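Local structure of ribonuclease T2 (Homo sapiens, 3T0O) at residues Gln17-Thr22 against Asp36-His41; Glu21-Lys26 against Pro74-Ser79; Gln170-Ile175 against Val222-Pro227. The protein cleaves single-stranded RNA, preferably between purine and uridine residues, supplying uridine and purine-2',3'-cyclophosphate-terminated fragments used in innate immune sensing of microbial RNA. All coordinates share one frame; numbering follows the deposited sequence.

Contact 1. Residues Gln17-Thr22 against Asp36-His41; sequences QHWPET and DYWTIH
H18 and T39 form an antiparallel hydrogen-bonded pair between strands 12-18 and 39-45. H18 N donates to T39 O at 2.8 Å, and T39 N returns a bond to H18 O. From this anchored backbone the imidazole of H18 leaves through CB, which packs on G173 O of strand 171-180. With CG set between the backbone N and the carbonyl carbon (chi1 57°), the ring turns its CD2 edge to T39. CG lies beneath H41 CB, and ND1 and CE1 lie against H41 CG, both at 3.6 Å. CD2 is 3.2 Å from T39 OG1, an edge contact near the ring plane. NE2, at the tip, reaches a water in the same plane at 2.9 Å, and that water donates to I40 O and accepts from T39 OG1. Over one face of the ring sits H41, whose CB is 3.7 Å from the H18 centroid. The two imidazoles make an offset stack with planes 19° apart, while H41 ND1 is bonded to Q174. W38 turns one face to W19: W19 CB stands 3.7 Å from the centroid of the six-membered ring of W38, nearly on its normal, and W19 CE3 approaches W38 NE1 to 3.3 Å. The indole planes meet obliquely at 40°, and each NE1 bonds outside, W19 to P225 and W38 to Y224. This is an antiparallel beta pairing in the central sheet of the RNase T2 fold, leading into the active site: H41, probably catalytic, is stacked on H18, near E90 and H94, the other probable active-site residues.

Contact 2. Residues Glu21-Lys26 against Pro74-Ser79; sequences ETVCEK and PDVIHS
V23 and V76 set their side chains obliquely against each other, CG2 to CG2 at 3.8 Å. A chi1 of -64° sets V76 CG1 beside the backbone N, anti to the carbonyl carbon, and leaves CG2 between the two, facing V23. Next along the chain, C24 lays SG against V76 CB at 3.9 Å; the same sulfur, just past helix 20-23, is disulfide-bonded to C31. V76 O points into this corner and receives a CA-H...O contact from C24 CA at 3.2 Å, whereas C24 N is badly angled for a bond. In the opposing loop, between helices 66-72 and 84-98, the bond from I77 N to D75 OD1, nearly along the C-O axis, closes an Asx turn; the same oxygen also takes S79 N, at 2.9 Å, out of the carboxylate plane. E25 runs extended beyond CG and crosses I77 obliquely, its CB and CG alongside I77 O, with CB at 3.4 Å. Its carboxylate ends beside I77 CG2, 4.0 Å from OE2, and makes a salt bridge through OE2 with R212. A bridging water accepts from E25 N at 2.9 Å and donates to I77 O at 2.8 Å.

Contact 3. Residues Gln170-Ile175 against Val222-Pro227; sequences QTIGQI and VFYPPP
The carbonyl oxygen of F223 is met from two neighbouring residues: I172 N donates to it at 2.9 Å, with an angle of 157° at the hydrogen, and T171 CA makes a CA-H...O contact at 3.4 Å. A second backbone bond, almost straight at 177°, runs from F223 N to Q170 O at 2.9 Å. Together they make a single bridge, pairing T171 with F223 on strand 171-180. Around it the side chains interlock. V222 CG2, anti to its own N, presses on I172 CB at 3.7 Å. CG2 of I172 touches Y224 CD1 at 3.6 Å, approaching the phenol ring obliquely; Y224 OH itself bonds to W38. T171 CG2, also anti to its backbone N, meets P225 CD at 3.5 Å. Q170 lays CG and NE2 over V222, while its amide bonds with E218 and P221. Beyond the bridge the strand goes on through a classic beta bulge, G173 and Q174 both facing Q159. Polar bonding across the contact is thus confined to backbone atoms. Two backbone bonds set T171 opposite F223, independent of side-chain polarity, and apolar side chains pack round the bridge, with I172 and V222 the largest contributors.

Contacts 1 and 2 have centres about 8 Å apart and share E21 and T22 of helix 20-23. V76 and I77 of contact 2 abut the histidine pair of contact 1: H18 NE2 lies 3.3 Å from V76 CG2, and H41 NE2 lies 3.5 Å from I77 CD1. This is consistent with I77 lining the probable catalytic site, where the side chain of E90 is about 6 Å from that of I77 and about 4 Å from that of H41. Contact 3 sits away from that site but shares the sheet of contact 1, and W38 NE1 bonds to Y224 OH at 2.8 Å. T22 links both other contacts to contact 3, through OG1 to I172 O at 2.7 Å and, in packing, to P225 CG at 3.4 Å.

Contact 1. Residues Gln17-Thr22 against Asp36-His41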
ATOM      1  N   GLN A  17      -1.181  -0.306   1.441  1.00  7.42           N
ATOM      2  CA  GLN A  17      -1.184   1.109   1.118  1.00  6.20           C
ATOM      3  C   GLN A  17      -0.401   1.808   2.240  1.00  7.73           C
ATOM      4  O   GLN A  17      -0.404   1.349   3.367  1.00  7.37           O
ATOM      5  CB  GLN A  17      -2.614   1.620   1.109  1.00  6.78           C
ATOM      6  CG  GLN A  17      -3.399   1.013  -0.052  1.00  9.20           C
ATOM      7  CD  GLN A  17      -4.842   1.409  -0.047  1.00 10.57           C
ATOM      8  OE1 GLN A  17      -5.718   0.679   0.499  1.00 12.64           O
ATOM      9  NE2 GLN A  17      -5.113   2.550  -0.539  1.00  7.63           N
ATOM     10  N   HIS A  18       0.277   2.876   1.878  1.00  6.43           N
ATOM     11  CA  HIS A  18       1.137   3.557   2.860  1.00  6.09           C
ATOM     12  C   HIS A  18       0.989   5.054   2.805  1.00  7.27           C
ATOM     13  O   HIS A  18       0.471   5.592   1.857  1.00  7.80           O
ATOM     14  CB  HIS A  18       2.586   3.049   2.810  1.00  8.28           C
ATOM     15  CG  HIS A  18       3.232   3.170   1.448  1.00  6.50           C
ATOM     16  ND1 HIS A  18       4.428   2.523   1.201  1.00  8.65           N
ATOM     17  CD2 HIS A  18       2.853   3.770   0.300  1.00  8.71           C
ATOM     18  CE1 HIS A  18       4.801   2.815  -0.036  1.00  8.90           C
ATOM     19  NE2 HIS A  18       3.833   3.497  -0.628  1.00  8.14           N
ATOM     20  N   TRP A  19       1.425   5.693   3.894  1.00  7.50           N
ATOM     21  CA  TRP A  19       1.260   7.111   4.093  1.00  8.65           C
ATOM     22  C   TRP A  19       2.583   7.759   3.814  1.00  8.25           C
ATOM     23  O   TRP A  19       3.519   7.593   4.563  1.00  8.57           O
ATOM     24  CB  TRP A  19       0.813   7.326   5.535  1.00  8.11           C
ATOM     25  CG  TRP A  19       0.566   8.763   5.838  1.00  7.83           C
ATOM     26  CD1 TRP A  19       1.233   9.570   6.783  1.00  8.93           C
ATOM     27  CD2 TRP A  19      -0.422   9.608   5.234  1.00  8.77           C
ATOM     28  NE1 TRP A  19       0.683  10.838   6.770  1.00  9.06           N
ATOM     29  CE2 TRP A  19      -0.308  10.894   5.831  1.00  8.75           C
ATOM     30  CE3 TRP A  19      -1.408   9.394   4.266  1.00 11.58           C
ATOM     31  CZ2 TRP A  19      -1.140  11.969   5.477  1.00 10.55           C
ATOM     32  CZ3 TRP A  19      -2.218  10.464   3.897  1.00 11.62           C
ATOM     33  CH2 TRP A  19      -2.059  11.740   4.464  1.00 11.17           C
ATOM     34  N   PRO A  20       2.682   8.480   2.706  1.00  8.89           N
ATOM     35  CA  PRO A  20       3.985   9.007   2.297  1.00  8.88           C
ATOM     36  C   PRO A  20       4.707   9.821   3.330  1.00  9.16           C
ATOM     37  O   PRO A  20       5.896   9.667   3.534  1.00 10.68           O
ATOM     38  CB  PRO A  20       3.625   9.902   1.093  1.00  8.73           C
ATOM     39  CG  PRO A  20       2.539   9.093   0.379  1.00  9.24           C
ATOM     40  CD  PRO A  20       1.673   8.639   1.646  1.00  8.79           C
ATOM     41  N   GLU A  21       4.041  10.670   4.057  1.00 10.03           N
ATOM     42  CA  GLU A  21       4.803  11.465   5.027  1.00  9.74           C
ATOM     43  C   GLU A  21       5.478  10.614   6.091  1.00  8.89           C
ATOM     44  O   GLU A  21       6.564  10.998   6.584  1.00 12.43           O
ATOM     45  CB  GLU A  21       3.834  12.446   5.670  1.00 11.60           C
ATOM     46  CG  GLU A  21       4.430  13.295   6.840  1.00 13.22           C
ATOM     47  CD  GLU A  21       5.649  14.098   6.452  1.00 22.88           C
ATOM     48  OE1 GLU A  21       5.699  14.513   5.303  1.00 19.91           O
ATOM     49  OE2 GLU A  21       6.511  14.388   7.349  1.00 23.90           O
ATOM     50  N   THR A  22       4.842   9.486   6.397  1.00  9.46           N
ATOM     51  CA  THR A  22       5.544   8.577   7.300  1.00  8.76           C
ATOM     52  C   THR A  22       6.655   7.782   6.677  1.00  8.69           C
ATOM     53  O   THR A  22       7.769   7.695   7.267  1.00 11.78           O
ATOM     54  CB  THR A  22       4.570   7.620   7.910  1.00  9.04           C
ATOM     55  OG1 THR A  22       3.620   8.385   8.646  1.00 11.23           O
ATOM     56  CG2 THR A  22       5.238   6.624   8.879  1.00 11.02           C
ATOM     57  N   ASP A  36      -0.397  14.038  -0.101  1.00 14.28           N
ATOM     58  CA  ASP A  36      -1.210  14.099   1.075  0.50 13.75           C
ATOM     59  C   ASP A  36      -2.360  13.084   1.034  1.00 13.19           C
ATOM     60  O   ASP A  36      -3.486  13.307   1.593  1.00 15.16           O
ATOM     61  CB  ASP A  36      -1.746  15.529   1.247  0.50 15.63           C
ATOM     62  CG  ASP A  36      -2.690  15.928   0.150  0.50 17.51           C
ATOM     63  OD1 ASP A  36      -3.299  17.035   0.237  0.50 20.81           O
ATOM     64  OD2 ASP A  36      -2.831  15.184  -0.840  0.50 17.00           O
ATOM     65  N   TYR A  37      -2.048  11.889   0.535  1.00 11.21           N
ATOM     66  CA  TYR A  37      -3.048  10.812   0.517  1.00  9.50           C
ATOM     67  C   TYR A  37      -2.330   9.484   0.546  1.00  9.66           C
ATOM     68  O   TYR A  37      -1.144   9.426   0.225  1.00 10.90           O
ATOM     69  CB  TYR A  37      -3.905  10.894  -0.762  1.00 11.84           C
ATOM     70  CG  TYR A  37      -3.167  11.064  -2.052  1.00 10.38           C
ATOM     71  CD1 TYR A  37      -2.776   9.950  -2.810  1.00 13.09           C
ATOM     72  CD2 TYR A  37      -2.948  12.321  -2.556  1.00 14.06           C
ATOM     73  CE1 TYR A  37      -2.167  10.093  -4.039  1.00 12.89           C
ATOM     74  CE2 TYR A  37      -2.272  12.447  -3.772  1.00 12.71           C
ATOM     75  CZ  TYR A  37      -1.868  11.319  -4.446  1.00 13.76           C
ATOM     76  OH  TYR A  37      -1.294  11.531  -5.726  1.00 19.47           O
ATOM     77  N   TRP A  38      -2.997   8.468   1.040  1.00  8.58           N
ATOM     78  CA  TRP A  38      -2.470   7.127   1.034  1.00  7.49           C
ATOM     79  C   TRP A  38      -2.299   6.640  -0.349  1.00  8.34           C
ATOM     80  O   TRP A  38      -3.156   6.865  -1.214  1.00  9.87           O
ATOM     81  CB  TRP A  38      -3.473   6.176   1.731  1.00  8.68           C
ATOM     82  CG  TRP A  38      -3.543   6.495   3.221  1.00  8.09           C
ATOM     83  CD1 TRP A  38      -4.285   7.528   3.825  1.00 11.95           C
ATOM     84  CD2 TRP A  38      -2.854   5.819   4.268  1.00  7.61           C
ATOM     85  NE1 TRP A  38      -4.021   7.526   5.187  1.00 11.45           N
ATOM     86  CE2 TRP A  38      -3.182   6.483   5.491  1.00 10.83           C
ATOM     87  CE3 TRP A  38      -1.995   4.707   4.302  1.00  6.79           C
ATOM     88  CZ2 TRP A  38      -2.654   6.098   6.717  1.00  9.76           C
ATOM     89  CZ3 TRP A  38      -1.485   4.289   5.535  1.00  8.72           C
ATOM     90  CH2 TRP A  38      -1.839   4.981   6.741  1.00  7.66           C
ATOM     91  N   THR A  39      -1.142   6.005  -0.587  1.00  8.21           N
ATOM     92  CA  THR A  39      -0.858   5.485  -1.940  1.00  8.51           C
ATOM     93  C   THR A  39      -0.554   3.995  -1.880  1.00  7.55           C
ATOM     94  O   THR A  39      -0.443   3.377  -0.808  1.00  7.25           O
ATOM     95  CB  THR A  39       0.419   6.187  -2.555  1.00  7.72           C
ATOM     96  OG1 THR A  39       1.512   5.994  -1.636  1.00  9.65           O
ATOM     97  CG2 THR A  39       0.139   7.664  -2.666  1.00 10.10           C
ATOM     98  N   ILE A  40      -0.463   3.377  -3.086  1.00  7.53           N
ATOM     99  CA  ILE A  40      -0.232   1.959  -3.183  1.00  8.32           C
ATOM    100  C   ILE A  40       1.199   1.597  -2.897  1.00  7.75           C
ATOM    101  O   ILE A  40       2.123   2.157  -3.506  1.00 10.31           O
ATOM    102  CB  ILE A  40      -0.550   1.476  -4.597  1.00  8.99           C
ATOM    103  CG1 ILE A  40      -2.007   1.814  -4.925  1.00  8.26           C
ATOM    104  CG2 ILE A  40      -0.266  -0.034  -4.650  1.00  9.30           C
ATOM    105  CD1 ILE A  40      -2.327   1.581  -6.433  1.00 11.30           C
ATOM    106  N   HIS A  41       1.413   0.698  -1.950  1.00  6.03           N
ATOM    107  CA  HIS A  41       2.703   0.052  -1.841  1.00  7.33           C
ATOM    108  C   HIS A  41       2.744  -1.164  -2.765  1.00  8.39           C
ATOM    109  O   HIS A  41       3.600  -1.239  -3.666  1.00  9.42           O
ATOM    110  CB  HIS A  41       2.916  -0.335  -0.424  1.00  8.51           C
ATOM    111  CG  HIS A  41       4.314  -0.770  -0.184  1.00  9.53           C
ATOM    112  ND1 HIS A  41       4.814  -0.950   1.084  1.00  9.13           N
ATOM    113  CD2 HIS A  41       5.320  -1.045  -1.044  1.00 10.13           C
ATOM    114  CE1 HIS A  41       6.073  -1.351   1.006  1.00 10.87           C
ATOM    115  NE2 HIS A  41       6.421  -1.409  -0.269  1.00 11.33           N
TER
HETATM  116  O   HOH W   1       3.240   4.586  -3.241  1.00  6.88           O

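Contact 2. Residues Glu21-Lys26 against Pro74-Ser79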
ATOM      1  N   GLU A  21       4.041  10.670   4.057  1.00 10.03           N
ATOM      2  CA  GLU A  21       4.803  11.465   5.027  1.00  9.74           C
ATOM      3  C   GLU A  21       5.478  10.614   6.091  1.00  8.89           C
ATOM      4  O   GLU A  21       6.564  10.998   6.584  1.00 12.43           O
ATOM      5  CB  GLU A  21       3.834  12.446   5.670  1.00 11.60           C
ATOM      6  CG  GLU A  21       4.430  13.295   6.840  1.00 13.22           C
ATOM      7  CD  GLU A  21       5.649  14.098   6.452  1.00 22.88           C
ATOM      8  OE1 GLU A  21       5.699  14.513   5.303  1.00 19.91           O
ATOM      9  OE2 GLU A  21       6.511  14.388   7.349  1.00 23.90           O
ATOM     10  N   THR A  22       4.842   9.486   6.397  1.00  9.46           N
ATOM     11  CA  THR A  22       5.544   8.577   7.300  1.00  8.76           C
ATOM     12  C   THR A  22       6.655   7.782   6.677  1.00  8.69           C
ATOM     13  O   THR A  22       7.769   7.695   7.267  1.00 11.78           O
ATOM     14  CB  THR A  22       4.570   7.620   7.910  1.00  9.04           C
ATOM     15  OG1 THR A  22       3.620   8.385   8.646  1.00 11.23           O
ATOM     16  CG2 THR A  22       5.238   6.624   8.879  1.00 11.02           C
ATOM     17  N   VAL A  23       6.411   7.199   5.524  1.00  9.61           N
ATOM     18  CA  VAL A  23       7.370   6.272   4.967  1.00  9.14           C
ATOM     19  C   VAL A  23       8.504   6.898   4.158  1.00 10.07           C
ATOM     20  O   VAL A  23       9.543   6.223   3.925  1.00 11.57           O
ATOM     21  CB  VAL A  23       6.701   5.112   4.208  1.00  8.09           C
ATOM     22  CG1 VAL A  23       5.732   4.286   5.143  1.00 10.70           C
ATOM     23  CG2 VAL A  23       5.987   5.598   2.932  1.00  9.00           C
ATOM     24  N   CYS A  24       8.273   8.103   3.671  1.00  9.84           N
ATOM     25  CA  CYS A  24       9.325   8.785   2.917  1.00  9.28           C
ATOM     26  C   CYS A  24      10.612   8.802   3.717  1.00 11.99           C
ATOM     27  O   CYS A  24      10.640   9.064   4.934  1.00 13.17           O
ATOM     28  CB  CYS A  24       8.854  10.223   2.675  1.00  9.45           C
ATOM     29  SG  CYS A  24       7.790  10.347   1.231  1.00 12.60           S
ATOM     30  N   GLU A  25      11.707   8.618   2.995  1.00 12.56           N
ATOM     31  CA  GLU A  25      13.040   8.534   3.638  1.00 14.42           C
ATOM     32  C   GLU A  25      13.952   9.626   3.249  1.00 14.90           C
ATOM     33  O   GLU A  25      14.943   9.884   3.928  1.00 19.20           O
ATOM     34  CB  GLU A  25      13.694   7.200   3.228  1.00 12.67           C
ATOM     35  CG  GLU A  25      12.942   6.042   3.833  1.00 14.25           C
ATOM     36  CD  GLU A  25      13.689   4.687   3.760  1.00 17.68           C
ATOM     37  OE1 GLU A  25      14.819   4.639   3.236  1.00 17.66           O
ATOM     38  OE2 GLU A  25      13.058   3.688   4.170  1.00 19.53           O
ATOM     39  N   LYS A  26      13.698  10.264   2.118  1.00 15.32           N
ATOM     40  CA  LYS A  26      14.600  11.330   1.679  1.00 17.92           C
ATOM     41  C   LYS A  26      13.745  12.383   1.037  1.00 16.24           C
ATOM     42  O   LYS A  26      12.691  12.060   0.470  1.00 17.97           O
ATOM     43  CB  LYS A  26      15.560  10.827   0.618  1.00 20.40           C
ATOM     44  CG  LYS A  26      16.536   9.832   1.019  1.00 28.48           C
ATOM     45  CD  LYS A  26      17.688  10.030   0.058  1.00 35.89           C
ATOM     46  CE  LYS A  26      18.118   8.725  -0.566  1.00 40.44           C
ATOM     47  NZ  LYS A  26      19.358   8.989  -1.342  1.00 43.99           N
ATOM     48  N   PRO A  74       3.288   6.065  -6.417  1.00 10.57           N
ATOM     49  CA  PRO A  74       4.603   6.708  -6.504  1.00 11.74           C
ATOM     50  C   PRO A  74       5.635   6.057  -5.606  1.00 10.06           C
ATOM     51  O   PRO A  74       5.274   5.315  -4.679  1.00 10.07           O
ATOM     52  CB  PRO A  74       4.341   8.123  -5.920  1.00 13.64           C
ATOM     53  CG  PRO A  74       3.210   7.904  -4.894  1.00 11.47           C
ATOM     54  CD  PRO A  74       2.302   6.896  -5.664  1.00 11.81           C
ATOM     55  N   ASP A  75       6.913   6.311  -5.911  1.00 12.32           N
ATOM     56  CA  ASP A  75       7.975   5.755  -5.097  1.00 10.38           C
ATOM     57  C   ASP A  75       8.227   6.632  -3.921  1.00 10.34           C
ATOM     58  O   ASP A  75       8.889   7.636  -4.014  1.00 12.79           O
ATOM     59  CB  ASP A  75       9.221   5.603  -5.938  1.00 11.87           C
ATOM     60  CG  ASP A  75      10.388   5.034  -5.156  1.00 12.15           C
ATOM     61  OD1 ASP A  75      10.231   4.809  -3.939  1.00 13.99           O
ATOM     62  OD2 ASP A  75      11.477   4.836  -5.766  1.00 15.29           O
ATOM     63  N   VAL A  76       7.623   6.262  -2.805  1.00  9.30           N
ATOM     64  CA  VAL A  76       7.766   7.054  -1.571  1.00 10.82           C
ATOM     65  C   VAL A  76       8.516   6.314  -0.506  1.00 10.84           C
ATOM     66  O   VAL A  76       8.440   6.715   0.674  1.00 12.93           O
ATOM     67  CB  VAL A  76       6.374   7.517  -1.079  1.00  9.24           C
ATOM     68  CG1 VAL A  76       5.768   8.469  -2.120  1.00  9.99           C
ATOM     69  CG2 VAL A  76       5.444   6.323  -0.781  1.00 10.22           C
ATOM     70  N   ILE A  77       9.330   5.342  -0.919  1.00 11.04           N
ATOM     71  CA  ILE A  77      10.226   4.686   0.060  1.00 13.81           C
ATOM     72  C   ILE A  77      11.630   5.083  -0.300  1.00 13.85           C
ATOM     73  O   ILE A  77      12.233   5.844   0.461  1.00 17.01           O
ATOM     74  CB  ILE A  77      10.006   3.215   0.000  1.00 13.74           C
ATOM     75  CG1 ILE A  77       8.581   2.916   0.526  1.00 17.75           C
ATOM     76  CG2 ILE A  77      11.047   2.551   0.921  1.00 16.15           C
ATOM     77  CD1 ILE A  77       8.132   1.546   0.343  1.00 21.26           C
ATOM     78  N   HIS A  78      12.181   4.634  -1.427  1.00 12.09           N
ATOM     79  CA  HIS A  78      13.502   5.113  -1.782  1.00 12.85           C
ATOM     80  C   HIS A  78      13.522   6.363  -2.611  1.00 13.43           C
ATOM     81  O   HIS A  78      14.574   7.050  -2.700  1.00 15.15           O
ATOM     82  CB  HIS A  78      14.256   4.116  -2.599  1.00 15.92           C
ATOM     83  CG  HIS A  78      14.577   2.881  -1.837  1.00 16.24           C
ATOM     84  ND1 HIS A  78      15.253   2.896  -0.631  1.00 19.81           N
ATOM     85  CD2 HIS A  78      14.257   1.593  -2.088  1.00 20.57           C
ATOM     86  CE1 HIS A  78      15.325   1.651  -0.170  1.00 18.80           C
ATOM     87  NE2 HIS A  78      14.748   0.841  -1.040  1.00 19.85           N
ATOM     88  N   SER A  79      12.354   6.609  -3.229  1.00 13.55           N
ATOM     89  CA  SER A  79      12.215   7.812  -4.020  1.00 13.58           C
ATOM     90  C   SER A  79      13.321   7.910  -5.044  1.00 15.99           C
ATOM     91  O   SER A  79      13.960   8.958  -5.175  1.00 17.69           O
ATOM     92  CB  SER A  79      12.148   9.084  -3.132  1.00 14.68           C
ATOM     93  OG  SER A  79      10.955   9.015  -2.361  1.00 15.00           O
TER
HETATM   94  O   HOH W   2      12.195   8.589   0.172  1.00  8.38           O

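Contact 3. Residues Gln170-Ile175 against Val222-Pro227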
ATOM      1  N   GLN A 170       4.549   6.352  18.307  1.00 14.46           N
ATOM      2  CA  GLN A 170       4.615   5.684  16.991  1.00 12.10           C
ATOM      3  C   GLN A 170       3.843   6.510  15.945  1.00 12.50           C
ATOM      4  O   GLN A 170       2.897   7.227  16.241  1.00 13.03           O
ATOM      5  CB  GLN A 170       4.052   4.287  17.101  1.00 13.32           C
ATOM      6  CG  GLN A 170       2.542   4.302  17.450  1.00 13.57           C
ATOM      7  CD  GLN A 170       1.940   3.004  17.821  1.00 14.54           C
ATOM      8  OE1 GLN A 170       2.513   1.921  17.605  1.00 15.17           O
ATOM      9  NE2 GLN A 170       0.793   3.105  18.437  1.00 13.62           N
ATOM     10  N   THR A 171       4.246   6.299  14.706  1.00 10.83           N
ATOM     11  CA  THR A 171       3.663   7.021  13.606  0.50  9.71           C
ATOM     12  C   THR A 171       3.031   6.040  12.620  1.00  8.95           C
ATOM     13  O   THR A 171       3.709   5.109  12.175  1.00 10.28           O
ATOM     14  CB  THR A 171       4.764   7.750  12.901  0.50  8.64           C
ATOM     15  OG1 THR A 171       5.519   8.511  13.876  0.50 13.07           O
ATOM     16  CG2 THR A 171       4.117   8.690  11.874  0.50  8.32           C
ATOM     17  N   ILE A 172       1.751   6.237  12.281  1.00  9.43           N
ATOM     18  CA  ILE A 172       1.098   5.288  11.338  1.00  7.69           C
ATOM     19  C   ILE A 172       1.724   5.424   9.983  1.00  8.62           C
ATOM     20  O   ILE A 172       1.890   6.534   9.504  1.00  9.16           O
ATOM     21  CB  ILE A 172      -0.416   5.456  11.332  1.00  9.90           C
ATOM     22  CG1 ILE A 172      -1.054   4.331  10.480  1.00  9.79           C
ATOM     23  CG2 ILE A 172      -0.863   6.830  10.699  1.00 11.88           C
ATOM     24  CD1 ILE A 172      -2.613   4.388  10.537  1.00 11.50           C
ATOM     25  N   GLY A 173       1.973   4.267   9.359  1.00  8.19           N
ATOM     26  CA  GLY A 173       2.675   4.239   8.055  1.00  8.72           C
ATOM     27  C   GLY A 173       1.955   3.406   7.016  1.00  7.42           C
ATOM     28  O   GLY A 173       2.116   3.709   5.862  1.00  8.01           O
ATOM     29  N   GLN A 174       1.265   2.334   7.434  1.00  8.28           N
ATOM     30  CA  GLN A 174       0.850   1.361   6.370  1.00  7.50           C
ATOM     31  C   GLN A 174      -0.408   0.652   6.806  1.00  8.71           C
ATOM     32  O   GLN A 174      -0.530   0.309   7.971  1.00  9.41           O
ATOM     33  CB  GLN A 174       2.042   0.408   6.107  1.00  9.00           C
ATOM     34  CG  GLN A 174       1.744  -0.612   4.988  1.00  8.20           C
ATOM     35  CD  GLN A 174       3.103  -1.127   4.460  1.00  8.33           C
ATOM     36  OE1 GLN A 174       3.639  -0.512   3.559  1.00 10.95           O
ATOM     37  NE2 GLN A 174       3.529  -2.244   4.957  1.00 14.23           N
ATOM     38  N   ILE A 175      -1.346   0.480   5.868  1.00  7.79           N
ATOM     39  CA  ILE A 175      -2.601  -0.208   6.171  1.00  7.88           C
ATOM     40  C   ILE A 175      -2.742  -1.308   5.166  1.00  8.93           C
ATOM     41  O   ILE A 175      -2.575  -1.078   3.953  1.00  9.72           O
ATOM     42  CB  ILE A 175      -3.715   0.763   6.093  1.00  7.53           C
ATOM     43  CG1 ILE A 175      -3.612   1.793   7.265  1.00 10.10           C
ATOM     44  CG2 ILE A 175      -5.090   0.008   6.021  1.00  9.75           C
ATOM     45  CD1 ILE A 175      -4.683   2.938   7.165  1.00 11.17           C
ATOM     46  N   VAL A 222      -1.317   7.219  18.471  1.00 11.98           N
ATOM     47  CA  VAL A 222      -0.558   7.101  17.242  1.00 11.04           C
ATOM     48  C   VAL A 222      -0.604   8.465  16.545  1.00 10.80           C
ATOM     49  O   VAL A 222      -1.639   9.183  16.558  1.00 13.44           O
ATOM     50  CB  VAL A 222      -1.134   5.909  16.341  1.00 11.35           C
ATOM     51  CG1 VAL A 222      -2.610   6.129  16.040  1.00 10.83           C
ATOM     52  CG2 VAL A 222      -0.325   5.805  14.982  1.00 11.89           C
ATOM     53  N   PHE A 223       0.515   8.814  15.962  1.00 11.17           N
ATOM     54  CA  PHE A 223       0.578  10.068  15.187  1.00 11.30           C
ATOM     55  C   PHE A 223       0.293   9.754  13.741  1.00 10.51           C
ATOM     56  O   PHE A 223       0.904   8.868  13.142  1.00 10.06           O
ATOM     57  CB  PHE A 223       2.010  10.629  15.381  1.00 13.19           C
ATOM     58  CG  PHE A 223       2.275  11.954  14.766  1.00 12.24           C
ATOM     59  CD1 PHE A 223       1.327  12.965  14.747  1.00 15.81           C
ATOM     60  CD2 PHE A 223       3.528  12.199  14.232  1.00 17.09           C
ATOM     61  CE1 PHE A 223       1.605  14.251  14.159  1.00 16.71           C
ATOM     62  CE2 PHE A 223       3.817  13.484  13.648  1.00 16.17           C
ATOM     63  CZ  PHE A 223       2.836  14.478  13.639  1.00 17.38           C
ATOM     64  N   TYR A 224      -0.552  10.581  13.135  1.00  9.83           N
ATOM     65  CA  TYR A 224      -0.908  10.453  11.716  1.00  8.61           C
ATOM     66  C   TYR A 224      -0.489  11.825  11.136  1.00 10.32           C
ATOM     67  O   TYR A 224      -1.254  12.824  11.197  1.00 10.64           O
ATOM     68  CB  TYR A 224      -2.426  10.251  11.664  1.00  8.98           C
ATOM     69  CG  TYR A 224      -3.032  10.167  10.296  1.00  7.88           C
ATOM     70  CD1 TYR A 224      -2.267   9.770   9.185  1.00  8.26           C
ATOM     71  CD2 TYR A 224      -4.368  10.380  10.139  1.00  9.77           C
ATOM     72  CE1 TYR A 224      -2.831   9.679   7.897  1.00 11.78           C
ATOM     73  CE2 TYR A 224      -4.988  10.253   8.920  1.00  8.52           C
ATOM     74  CZ  TYR A 224      -4.207   9.915   7.784  1.00 11.64           C
ATOM     75  OH  TYR A 224      -4.838   9.753   6.586  1.00 12.33           O
ATOM     76  N   PRO A 225       0.720  11.914  10.631  1.00 11.27           N
ATOM     77  CA  PRO A 225       1.364  13.216  10.426  1.00 10.40           C
ATOM     78  C   PRO A 225       0.888  13.929   9.196  1.00 11.06           C
ATOM     79  O   PRO A 225       0.782  13.333   8.106  1.00 12.90           O
ATOM     80  CB  PRO A 225       2.860  12.859  10.238  1.00 13.14           C
ATOM     81  CG  PRO A 225       2.906  11.473   9.820  1.00 12.66           C
ATOM     82  CD  PRO A 225       1.670  10.795  10.500  1.00 11.90           C
ATOM     83  N   PRO A 226       0.546  15.209   9.341  1.00 13.43           N
ATOM     84  CA  PRO A 226       0.306  16.041   8.129  1.00 15.86           C
ATOM     85  C   PRO A 226       1.581  16.132   7.277  1.00 18.84           C
ATOM     86  O   PRO A 226       2.686  16.264   7.817  1.00 19.38           O
ATOM     87  CB  PRO A 226      -0.066  17.410   8.709  1.00 19.54           C
ATOM     88  CG  PRO A 226      -0.280  17.217  10.121  1.00 19.42           C
ATOM     89  CD  PRO A 226       0.378  15.939  10.583  1.00 15.58           C
ATOM     90  N   PRO A 227       1.459  16.004   5.938  1.00 22.13           N
ATOM     91  CA  PRO A 227       2.670  15.994   5.108  1.00 25.77           C
ATOM     92  C   PRO A 227       3.438  17.275   5.262  1.00 28.49           C
ATOM     93  O   PRO A 227       2.860  18.353   5.597  1.00 30.32           O
ATOM     94  CB  PRO A 227       2.158  15.910   3.673  1.00 25.81           C
ATOM     95  CG  PRO A 227       0.725  15.623   3.770  1.00 25.64           C
ATOM     96  CD  PRO A 227       0.237  15.753   5.172  1.00 23.06           C
TER